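Local structure of tungstate ABC transporter, periplasmic tungstate-binding protein (3LR1) at residues V23-F28 against V36-V41; D94-A99 against K114-I119; A107-A112 against A138-K143; I221-G226 against L230-D235. The protein probably binds tungstate in the periplasm and delivers it to a partner ABC transporter for uptake into the cell. All blocks are in the same frame, centred on the assembly; numbering follows the deposited sequence.

How the contacts relate
The four contacts form two pairs on opposite sides of the chain's centre. Contacts 1 and 4 have centres about 13 Å apart and touch, because helix 20-32 packs against helices 214-224 and 227-235. Contacts 2 and 3 have centres about 10 Å apart and share helix 104-114, whose last residues lead into strand 118-120. Their segments alternate along the chain. Between the pairs the centres lie about 36 to 37 Å apart. Contact 1 comes first in sequence and contact 4 last, yet they meet in space. One end of the molecule is thus built from early and late chain and the other from the middle, consistent with the two lobes of a periplasmic binding protein.

Contact 1: residues V23-F28 against V36-V41; sequences VLLPPF and VDVIAV
Val36 and Leu25 bury the most surface here, and Phe28 adds a smaller share. Leu25 reaches out from helix 20-32 and lays its CD1 methyl against two valines of strand 35-41. Leu25 CD1 lies 3.5 Å from Val38 CG2, a close apolar contact. The same Leu25 CD1 is 3.8 Å from Val36 CG1. Leu25 CD2 touches Val36 CG1 more loosely, at 4.2 Å. The Leu25 and Val36 side chains cross at about a right angle. Leu25 CG stands opposite its own carbonyl carbon (chi1 -60°), and an extended chi2 carries CD1 onward to the strand.

Val36 divides its two methyls between two partners. CG1 serves Leu25, while CG2 turns to the aromatic ring one helical turn on. Val36 CG2 is 3.7 Å from Phe28 CD2 and 3.8 Å from Phe28 CE2. The methyl sits at the ring edge, near the ring plane, and not over a face. Phe28 CG is anti to its backbone N (chi1 178°), which brings that edge to the valine.

The contact is purely apolar and largely buried. Leu220 of helix 214-224 touches both Leu25 and Phe28. Leu7 of strand 6-12 touches Phe28 and Val36. The short helix and strand segments run nearly antiparallel, at 154°. Strand 6-12 pairs in parallel with strand 35-41, with helix 20-32 in the connection between them. This is the beta-alpha-beta arrangement of an alpha/beta lobe in the periplasmic binding protein fold.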
# COMPACT_ATOMS: atom_id res chain seq x y z
N VAL A 23 6.29 -12.83 -6.81
CA VAL A 23 5.85 -14.20 -6.53
C VAL A 23 4.42 -14.46 -7.08
O VAL A 23 4.13 -15.51 -7.63
CB VAL A 23 5.94 -14.45 -5.01
CG1 VAL A 23 5.46 -15.82 -4.67
CG2 VAL A 23 7.43 -14.26 -4.51
N LEU A 24 3.54 -13.47 -6.99
CA LEU A 24 2.15 -13.62 -7.41
C LEU A 24 1.99 -13.70 -8.93
O LEU A 24 1.13 -14.46 -9.41
CB LEU A 24 1.32 -12.43 -6.86
CG LEU A 24 -0.19 -12.45 -7.05
CD1 LEU A 24 -0.88 -13.66 -6.41
CD2 LEU A 24 -0.75 -11.18 -6.48
N LEU A 25 2.73 -12.90 -9.69
CA LEU A 25 2.50 -12.80 -11.11
C LEU A 25 3.02 -13.96 -12.02
O LEU A 25 2.37 -14.29 -12.99
CB LEU A 25 2.95 -11.43 -11.66
CG LEU A 25 2.25 -10.21 -11.05
CD1 LEU A 25 2.92 -8.83 -11.56
CD2 LEU A 25 0.78 -10.26 -11.36
N PRO A 26 4.18 -14.56 -11.75
CA PRO A 26 4.66 -15.57 -12.70
C PRO A 26 3.75 -16.75 -13.06
O PRO A 26 3.68 -17.13 -14.26
CB PRO A 26 5.99 -16.00 -12.11
CG PRO A 26 6.51 -14.73 -11.45
CD PRO A 26 5.24 -14.16 -10.80
N PRO A 27 3.04 -17.34 -12.09
CA PRO A 27 2.11 -18.38 -12.51
C PRO A 27 1.04 -17.91 -13.46
O PRO A 27 0.68 -18.64 -14.35
CB PRO A 27 1.48 -18.83 -11.22
CG PRO A 27 2.50 -18.36 -10.14
CD PRO A 27 2.97 -17.09 -10.62
N PHE A 28 0.54 -16.69 -13.27
CA PHE A 28 -0.42 -16.07 -14.22
C PHE A 28 0.23 -15.85 -15.58
O PHE A 28 -0.37 -16.13 -16.63
CB PHE A 28 -0.95 -14.76 -13.67
CG PHE A 28 -1.89 -14.04 -14.57
CD1 PHE A 28 -3.19 -14.45 -14.65
CD2 PHE A 28 -1.42 -13.01 -15.43
CE1 PHE A 28 -4.09 -13.84 -15.56
CE2 PHE A 28 -2.28 -12.34 -16.31
CZ PHE A 28 -3.62 -12.74 -16.39
N VAL A 36 3.11 -9.27 -17.42
CA VAL A 36 2.41 -8.23 -16.67
C VAL A 36 3.46 -7.21 -16.32
O VAL A 36 4.37 -7.49 -15.49
CB VAL A 36 1.68 -8.78 -15.42
CG1 VAL A 36 0.98 -7.64 -14.61
CG2 VAL A 36 0.68 -9.96 -15.82
N ASP A 37 3.35 -6.02 -16.94
CA ASP A 37 4.20 -4.87 -16.61
C ASP A 37 3.63 -4.16 -15.38
O ASP A 37 2.44 -3.74 -15.37
CB ASP A 37 4.20 -3.83 -17.72
CG ASP A 37 4.83 -4.29 -18.98
OD1 ASP A 37 5.49 -5.34 -19.06
OD2 ASP A 37 4.69 -3.49 -19.92
N VAL A 38 4.48 -4.03 -14.36
CA VAL A 38 4.13 -3.36 -13.14
C VAL A 38 4.67 -1.92 -13.22
O VAL A 38 5.88 -1.69 -13.30
CB VAL A 38 4.73 -4.10 -11.91
CG1 VAL A 38 4.46 -3.37 -10.64
CG2 VAL A 38 4.23 -5.55 -11.84
N ILE A 39 3.75 -0.97 -13.14
CA ILE A 39 4.04 0.50 -13.24
C ILE A 39 3.74 1.06 -11.84
O ILE A 39 2.59 1.28 -11.48
CB ILE A 39 3.20 1.19 -14.33
CG1 ILE A 39 3.60 0.57 -15.70
CG2 ILE A 39 3.36 2.74 -14.27
CD1 ILE A 39 2.66 0.93 -16.88
N ALA A 40 4.79 1.19 -11.05
CA ALA A 40 4.69 1.57 -9.67
C ALA A 40 5.05 3.05 -9.52
O ALA A 40 6.18 3.49 -9.74
CB ALA A 40 5.62 0.70 -8.80
N VAL A 41 4.03 3.81 -9.16
CA VAL A 41 4.08 5.25 -9.15
C VAL A 41 3.39 5.72 -7.87
O VAL A 41 3.02 4.89 -7.02
CB VAL A 41 3.48 5.83 -10.46
CG1 VAL A 41 4.48 5.66 -11.66
CG2 VAL A 41 2.10 5.31 -10.76

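Contact 2: residues D94-A99 against K114-I119; sequences DPAGIA and KGATFI
Ala96 meets Ala116 methyl to methyl. Ala96 CB and Ala116 CB are 4.1 Å apart. The Ala116 CB points toward the turn, whereas that of Ala96 leaves its backbone to one side. Lys114 lies alongside the same turn with the aliphatic part of its chain. Lys114 CG is 4.2 Å from Ala96 CA. Its CG is anti to the backbone N (chi1 -179°), and a bend at chi2 (81°) leads the chain past the turn. Further along, Lys114 CE comes within 4.0 Å of Pro95 O.

The turn itself is a type I beta turn from Asp94 to Gly97. Gly97 N closes it on Asp94 O. The Asp94 carboxylate then grips the following backbone with both oxygens. Ile98 N gives a bond of 2.8 Å to Asp94 OD1, on the syn lone pair. Ala99 N gives one of 2.9 Å to Asp94 OD2, also on the syn side but 20° out of the carboxylate plane. Tyr167 OH of strand 167-171 is hydrogen-bonded to both Asp94 OD1 and Ala96 N. On the other segment, Gly115 is the C-prime residue of a Schellman motif that ends helix 104-114.

The polar bonds described here shape the turn and the helix end, or tie the turn to Tyr167. Between the two segments the contact is mostly carbon packing at the surface, with one lysine methylene near a carbonyl oxygen. It is shallow and without charge pairing.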
# COMPACT_ATOMS: atom_id res chain seq x y z
N ASP A 94 13.07 2.47 21.90
CA ASP A 94 11.71 2.88 22.12
C ASP A 94 11.56 3.89 23.23
O ASP A 94 11.04 3.56 24.24
CB ASP A 94 10.89 1.62 22.41
CG ASP A 94 9.44 1.89 22.61
OD1 ASP A 94 8.97 2.95 22.31
OD2 ASP A 94 8.78 1.03 23.11
N PRO A 95 12.00 5.11 23.01
CA PRO A 95 11.98 6.13 24.08
C PRO A 95 10.58 6.50 24.55
O PRO A 95 10.40 6.89 25.72
CB PRO A 95 12.63 7.35 23.43
CG PRO A 95 13.31 6.87 22.24
CD PRO A 95 12.70 5.60 21.81
N ALA A 96 9.62 6.42 23.63
CA ALA A 96 8.24 6.71 23.96
C ALA A 96 7.54 5.53 24.68
O ALA A 96 6.45 5.67 25.20
CB ALA A 96 7.48 7.14 22.70
N GLY A 97 8.20 4.37 24.72
CA GLY A 97 7.65 3.20 25.38
C GLY A 97 6.40 2.69 24.72
O GLY A 97 5.47 2.22 25.39
N ILE A 98 6.36 2.73 23.40
CA ILE A 98 5.16 2.30 22.70
C ILE A 98 4.98 0.79 22.71
O ILE A 98 3.85 0.34 22.47
CB ILE A 98 4.95 2.89 21.26
CG1 ILE A 98 5.83 2.23 20.23
CG2 ILE A 98 5.05 4.41 21.23
CD1 ILE A 98 5.43 2.59 18.82
N ALA A 99 6.02 0.03 23.08
CA ALA A 99 5.90 -1.43 23.16
C ALA A 99 4.91 -1.81 24.24
O ALA A 99 4.35 -2.89 24.21
CB ALA A 99 7.26 -2.11 23.43
N LYS A 114 4.41 12.31 24.54
CA LYS A 114 5.85 12.39 24.76
C LYS A 114 6.53 13.44 23.81
O LYS A 114 7.64 13.89 24.07
CB LYS A 114 6.47 10.98 24.57
CG LYS A 114 8.00 10.86 24.78
CD LYS A 114 8.39 10.78 26.23
CE LYS A 114 9.93 10.77 26.41
NZ LYS A 114 10.44 11.93 27.23
N GLY A 115 5.84 13.84 22.73
CA GLY A 115 6.44 14.68 21.73
C GLY A 115 7.55 13.97 20.95
O GLY A 115 8.50 14.64 20.53
N ALA A 116 7.43 12.65 20.73
CA ALA A 116 8.41 11.85 19.99
C ALA A 116 8.22 12.06 18.49
O ALA A 116 7.10 12.09 17.98
CB ALA A 116 8.28 10.37 20.33
N THR A 117 9.34 12.20 17.79
CA THR A 117 9.28 12.50 16.38
C THR A 117 8.58 11.37 15.63
O THR A 117 8.88 10.21 15.88
CB THR A 117 10.67 12.70 15.84
OG1 THR A 117 11.30 13.76 16.58
CG2 THR A 117 10.58 13.11 14.41
N PHE A 118 7.65 11.74 14.74
CA PHE A 118 6.81 10.80 13.99
C PHE A 118 6.67 11.32 12.53
O PHE A 118 6.29 12.48 12.29
CB PHE A 118 5.40 10.63 14.62
CG PHE A 118 4.45 9.80 13.79
CD1 PHE A 118 4.32 8.42 14.01
CD2 PHE A 118 3.72 10.39 12.78
CE1 PHE A 118 3.48 7.67 13.23
CE2 PHE A 118 2.83 9.63 11.99
CZ PHE A 118 2.74 8.27 12.19
N ILE A 119 6.95 10.43 11.57
CA ILE A 119 6.84 10.79 10.14
C ILE A 119 5.54 10.27 9.54
O ILE A 119 5.31 9.03 9.43
CB ILE A 119 7.99 10.19 9.34
CG1 ILE A 119 9.32 10.25 10.09
CG2 ILE A 119 8.09 10.84 7.99
CD1 ILE A 119 9.78 11.66 10.59

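Contact 3: residues A107-A112 against A138-K143; sequences ALKLLA and AGVDPK
The contact joins helix 104-114 to the loop that follows helix 126-137 and leads to strand 147-149. The loop starts with a Schellman motif, in which Gly139 has positive phi and closes the helix end. Ala138 just before the glycine and Val140 just after it face helix 104-114.

Val140 carries most of the loop's part, and its two methyls have different partners. Val140 CG2 lies 3.9 Å from Lys109 CG. It also approaches Lys109 CE, at 4.2 Å. The lysine chain bends at chi2 (-80°), which helps bring CE back to the methyl that CG already touches. The two side chains cross at about a right angle. Val140 CG1 looks instead to the next turn of the helix, where it is 4.3 Å from Ala112 CB. Ala138 makes a looser approach. Its carbonyl oxygen, Ala138 O, is 4.3 Å from Lys109 CG, and its CB is 4.4 Å from Lys109 CB.

Trp135 of helix 126-137 backs this surface, touching Leu108, Ala112 and Val140. Trp146 touches Ala112 as well.

Methyl and methylene groups make up most of the interface, and the lysine contributes through its aliphatic carbons. Hence the contact rests on modest van der Waals packing at the surface. Lys109 starts out toward the loop, but its charged amino end leads away from it.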
# COMPACT_ATOMS: atom_id res chain seq x y z
N ALA A 107 -0.81 3.86 21.11
CA ALA A 107 0.62 4.02 20.75
C ALA A 107 0.84 5.42 20.19
O ALA A 107 1.81 6.10 20.53
CB ALA A 107 1.10 2.92 19.70
N LEU A 108 -0.04 5.85 19.29
CA LEU A 108 0.15 7.16 18.66
C LEU A 108 -0.02 8.25 19.75
O LEU A 108 0.79 9.19 19.86
CB LEU A 108 -0.83 7.34 17.50
CG LEU A 108 -0.65 6.37 16.31
CD1 LEU A 108 -1.73 6.70 15.18
CD2 LEU A 108 0.74 6.46 15.74
N LYS A 109 -1.03 8.08 20.60
CA LYS A 109 -1.26 9.08 21.64
C LYS A 109 -0.06 9.20 22.61
O LYS A 109 0.27 10.30 23.05
CB LYS A 109 -2.56 8.78 22.37
CG LYS A 109 -3.38 10.04 22.79
CD LYS A 109 -2.87 10.70 24.04
CE LYS A 109 -3.94 11.67 24.67
NZ LYS A 109 -3.75 11.86 26.13
N LEU A 110 0.58 8.07 22.94
CA LEU A 110 1.88 8.05 23.67
C LEU A 110 2.92 8.90 22.93
O LEU A 110 3.66 9.66 23.58
CB LEU A 110 2.43 6.63 23.86
CG LEU A 110 2.45 5.79 25.14
CD1 LEU A 110 1.67 6.38 26.32
CD2 LEU A 110 2.00 4.35 24.90
N LEU A 111 2.99 8.76 21.61
CA LEU A 111 3.92 9.58 20.78
C LEU A 111 3.62 11.07 20.86
O LEU A 111 4.51 11.87 21.16
CB LEU A 111 3.93 9.14 19.28
CG LEU A 111 4.49 7.74 19.07
CD1 LEU A 111 4.44 7.27 17.61
CD2 LEU A 111 5.91 7.69 19.57
N ALA A 112 2.37 11.44 20.62
CA ALA A 112 1.98 12.84 20.68
C ALA A 112 2.24 13.44 22.07
O ALA A 112 2.69 14.57 22.16
CB ALA A 112 0.53 13.00 20.30
N ALA A 138 -7.89 8.18 18.29
CA ALA A 138 -7.18 8.56 19.52
C ALA A 138 -7.73 9.87 20.08
O ALA A 138 -7.38 10.29 21.20
CB ALA A 138 -5.69 8.69 19.27
N GLY A 139 -8.57 10.53 19.28
CA GLY A 139 -9.11 11.84 19.62
C GLY A 139 -8.01 12.88 19.71
O GLY A 139 -8.12 13.80 20.51
N VAL A 140 -6.96 12.73 18.90
CA VAL A 140 -5.90 13.73 18.84
C VAL A 140 -5.78 14.31 17.44
O VAL A 140 -6.00 13.62 16.44
CB VAL A 140 -4.53 13.20 19.33
CG1 VAL A 140 -3.40 14.04 18.78
CG2 VAL A 140 -4.47 13.20 20.84
N ASP A 141 -5.46 15.59 17.37
CA ASP A 141 -5.19 16.24 16.11
C ASP A 141 -3.73 16.65 16.15
O ASP A 141 -3.35 17.47 16.97
CB ASP A 141 -6.11 17.43 15.89
CG ASP A 141 -6.65 17.48 14.47
OD1 ASP A 141 -5.87 17.86 13.54
OD2 ASP A 141 -7.85 17.12 14.30
N PRO A 142 -2.90 16.04 15.29
CA PRO A 142 -1.47 16.13 15.49
C PRO A 142 -0.92 17.45 15.00
O PRO A 142 -0.88 17.73 13.80
CB PRO A 142 -0.93 14.95 14.66
CG PRO A 142 -1.87 14.83 13.56
CD PRO A 142 -3.23 15.19 14.13
N LYS A 143 -0.53 18.27 15.97
CA LYS A 143 0.11 19.56 15.72
C LYS A 143 1.30 19.61 16.67
O LYS A 143 1.17 19.33 17.87
CB LYS A 143 -0.82 20.76 16.01
CG LYS A 143 -2.33 20.50 15.81
CD LYS A 143 -2.97 21.48 14.82
CE LYS A 143 -2.46 21.21 13.40
NZ LYS A 143 -3.39 21.74 12.36

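Contact 4: residues I221-G226 against L230-D235; sequences IDYVTG and LKIISD
Leu230 N donates to Gly226 O over 2.8 Å, nearly straight at 170°, the one hydrogen bond between the segments. A second polar feature ends the first helix. Ile221 O accepts from both Thr225 N and Thr225 OG1, which reach it from opposite faces of its plane. The hydroxyl bond is 2.8 Å between Thr225 OG1 and Ile221 O, and chi1 of 60° turns OG1 back to that carbonyl.

These bonds lie at a tight junction between two consecutive helices: helix 214-224 ends, Gly226 takes the N-cap position, and helix 227-235 begins. The Leu230 bond belongs to the first turn of the new helix.

The remaining contacts are van der Waals. Leu230 bends over the junction, with its CG 3.2 Å from Gly226 O and its CD1 3.6 Å from Thr225 O. Deeper in, Ile233 CD1 packs at 4.1 Å from Val224 CG1, the side chains crossing at about a right angle. Ile232 CD1 meets the hydroxyl of Tyr223, 3.4 Å from OH, and these two side chains also cross at about a right angle. That hydroxyl is hydrogen-bonded to Leu24 O of helix 20-32, whose Val23 and Pro27 also touch Ile232.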
# COMPACT_ATOMS: atom_id res chain seq x y z
N ILE A 221 -7.71 -10.57 -12.41
CA ILE A 221 -8.45 -10.36 -11.19
C ILE A 221 -8.99 -11.70 -10.65
O ILE A 221 -8.94 -11.96 -9.45
CB ILE A 221 -9.62 -9.35 -11.40
CG1 ILE A 221 -9.01 -7.95 -11.70
CG2 ILE A 221 -10.50 -9.36 -10.13
CD1 ILE A 221 -10.05 -6.81 -12.07
N ASP A 222 -9.50 -12.54 -11.52
CA ASP A 222 -9.99 -13.89 -11.14
C ASP A 222 -8.88 -14.72 -10.50
O ASP A 222 -9.09 -15.46 -9.53
CB ASP A 222 -10.56 -14.63 -12.38
CG ASP A 222 -11.93 -14.04 -12.88
OD1 ASP A 222 -12.60 -13.27 -12.15
OD2 ASP A 222 -12.37 -14.37 -14.02
N TYR A 223 -7.68 -14.55 -11.05
CA TYR A 223 -6.51 -15.27 -10.59
C TYR A 223 -6.09 -14.85 -9.21
O TYR A 223 -5.91 -15.70 -8.34
CB TYR A 223 -5.34 -15.21 -11.61
CG TYR A 223 -4.02 -15.63 -10.97
CD1 TYR A 223 -3.69 -16.97 -10.76
CD2 TYR A 223 -3.13 -14.68 -10.57
CE1 TYR A 223 -2.46 -17.32 -10.16
CE2 TYR A 223 -1.92 -15.02 -9.96
CZ TYR A 223 -1.61 -16.32 -9.76
OH TYR A 223 -0.47 -16.59 -9.13
N VAL A 224 -5.90 -13.57 -9.03
CA VAL A 224 -5.47 -12.98 -7.79
C VAL A 224 -6.47 -13.28 -6.68
O VAL A 224 -6.09 -13.56 -5.62
CB VAL A 224 -5.21 -11.46 -7.98
CG1 VAL A 224 -4.98 -10.81 -6.72
CG2 VAL A 224 -3.99 -11.22 -8.97
N THR A 225 -7.76 -13.30 -6.96
CA THR A 225 -8.77 -13.62 -5.93
C THR A 225 -9.14 -15.09 -5.91
O THR A 225 -10.05 -15.53 -5.17
CB THR A 225 -10.03 -12.77 -6.18
OG1 THR A 225 -10.57 -13.05 -7.49
CG2 THR A 225 -9.68 -11.28 -6.03
N GLY A 226 -8.52 -15.88 -6.78
CA GLY A 226 -8.76 -17.32 -6.80
C GLY A 226 -7.90 -18.10 -5.84
O GLY A 226 -7.02 -17.54 -5.17
N LEU A 230 -4.79 -16.55 -3.79
CA LEU A 230 -4.94 -16.38 -2.35
C LEU A 230 -3.89 -17.13 -1.56
O LEU A 230 -3.37 -16.62 -0.59
CB LEU A 230 -6.31 -16.83 -1.90
CG LEU A 230 -7.52 -16.01 -2.35
CD1 LEU A 230 -8.85 -16.78 -2.02
CD2 LEU A 230 -7.44 -14.69 -1.61
N LYS A 231 -3.54 -18.33 -2.00
CA LYS A 231 -2.54 -19.10 -1.33
C LYS A 231 -1.19 -18.43 -1.37
O LYS A 231 -0.46 -18.42 -0.40
CB LYS A 231 -2.44 -20.52 -1.91
CG LYS A 231 -1.63 -21.39 -1.00
CD LYS A 231 -1.55 -22.81 -1.55
CE LYS A 231 -0.28 -23.55 -1.06
NZ LYS A 231 0.45 -24.23 -2.23
N ILE A 232 -0.83 -17.84 -2.50
CA ILE A 232 0.42 -17.14 -2.57
C ILE A 232 0.41 -15.94 -1.63
O ILE A 232 1.40 -15.67 -0.93
CB ILE A 232 0.72 -16.65 -4.02
CG1 ILE A 232 1.06 -17.89 -4.89
CG2 ILE A 232 1.86 -15.59 -3.99
CD1 ILE A 232 1.17 -17.63 -6.40
N ILE A 233 -0.72 -15.22 -1.63
CA ILE A 233 -0.82 -13.99 -0.83
C ILE A 233 -0.77 -14.35 0.64
O ILE A 233 -0.12 -13.66 1.42
CB ILE A 233 -2.09 -13.18 -1.20
CG1 ILE A 233 -1.97 -12.66 -2.64
CG2 ILE A 233 -2.36 -12.03 -0.19
CD1 ILE A 233 -3.31 -12.20 -3.21
N SER A 234 -1.44 -15.43 1.01
CA SER A 234 -1.45 -15.84 2.43
C SER A 234 -0.13 -16.47 2.87
O SER A 234 0.23 -16.34 4.03
CB SER A 234 -2.60 -16.79 2.75
OG SER A 234 -2.25 -18.06 2.24
N ASP A 235 0.60 -17.12 1.94
CA ASP A 235 1.93 -17.75 2.23
C ASP A 235 3.07 -16.72 2.23
O ASP A 235 4.13 -16.99 2.71
CB ASP A 235 2.30 -18.80 1.18
CG ASP A 235 1.59 -20.15 1.38
OD1 ASP A 235 0.64 -20.22 2.18
OD2 ASP A 235 2.00 -21.15 0.70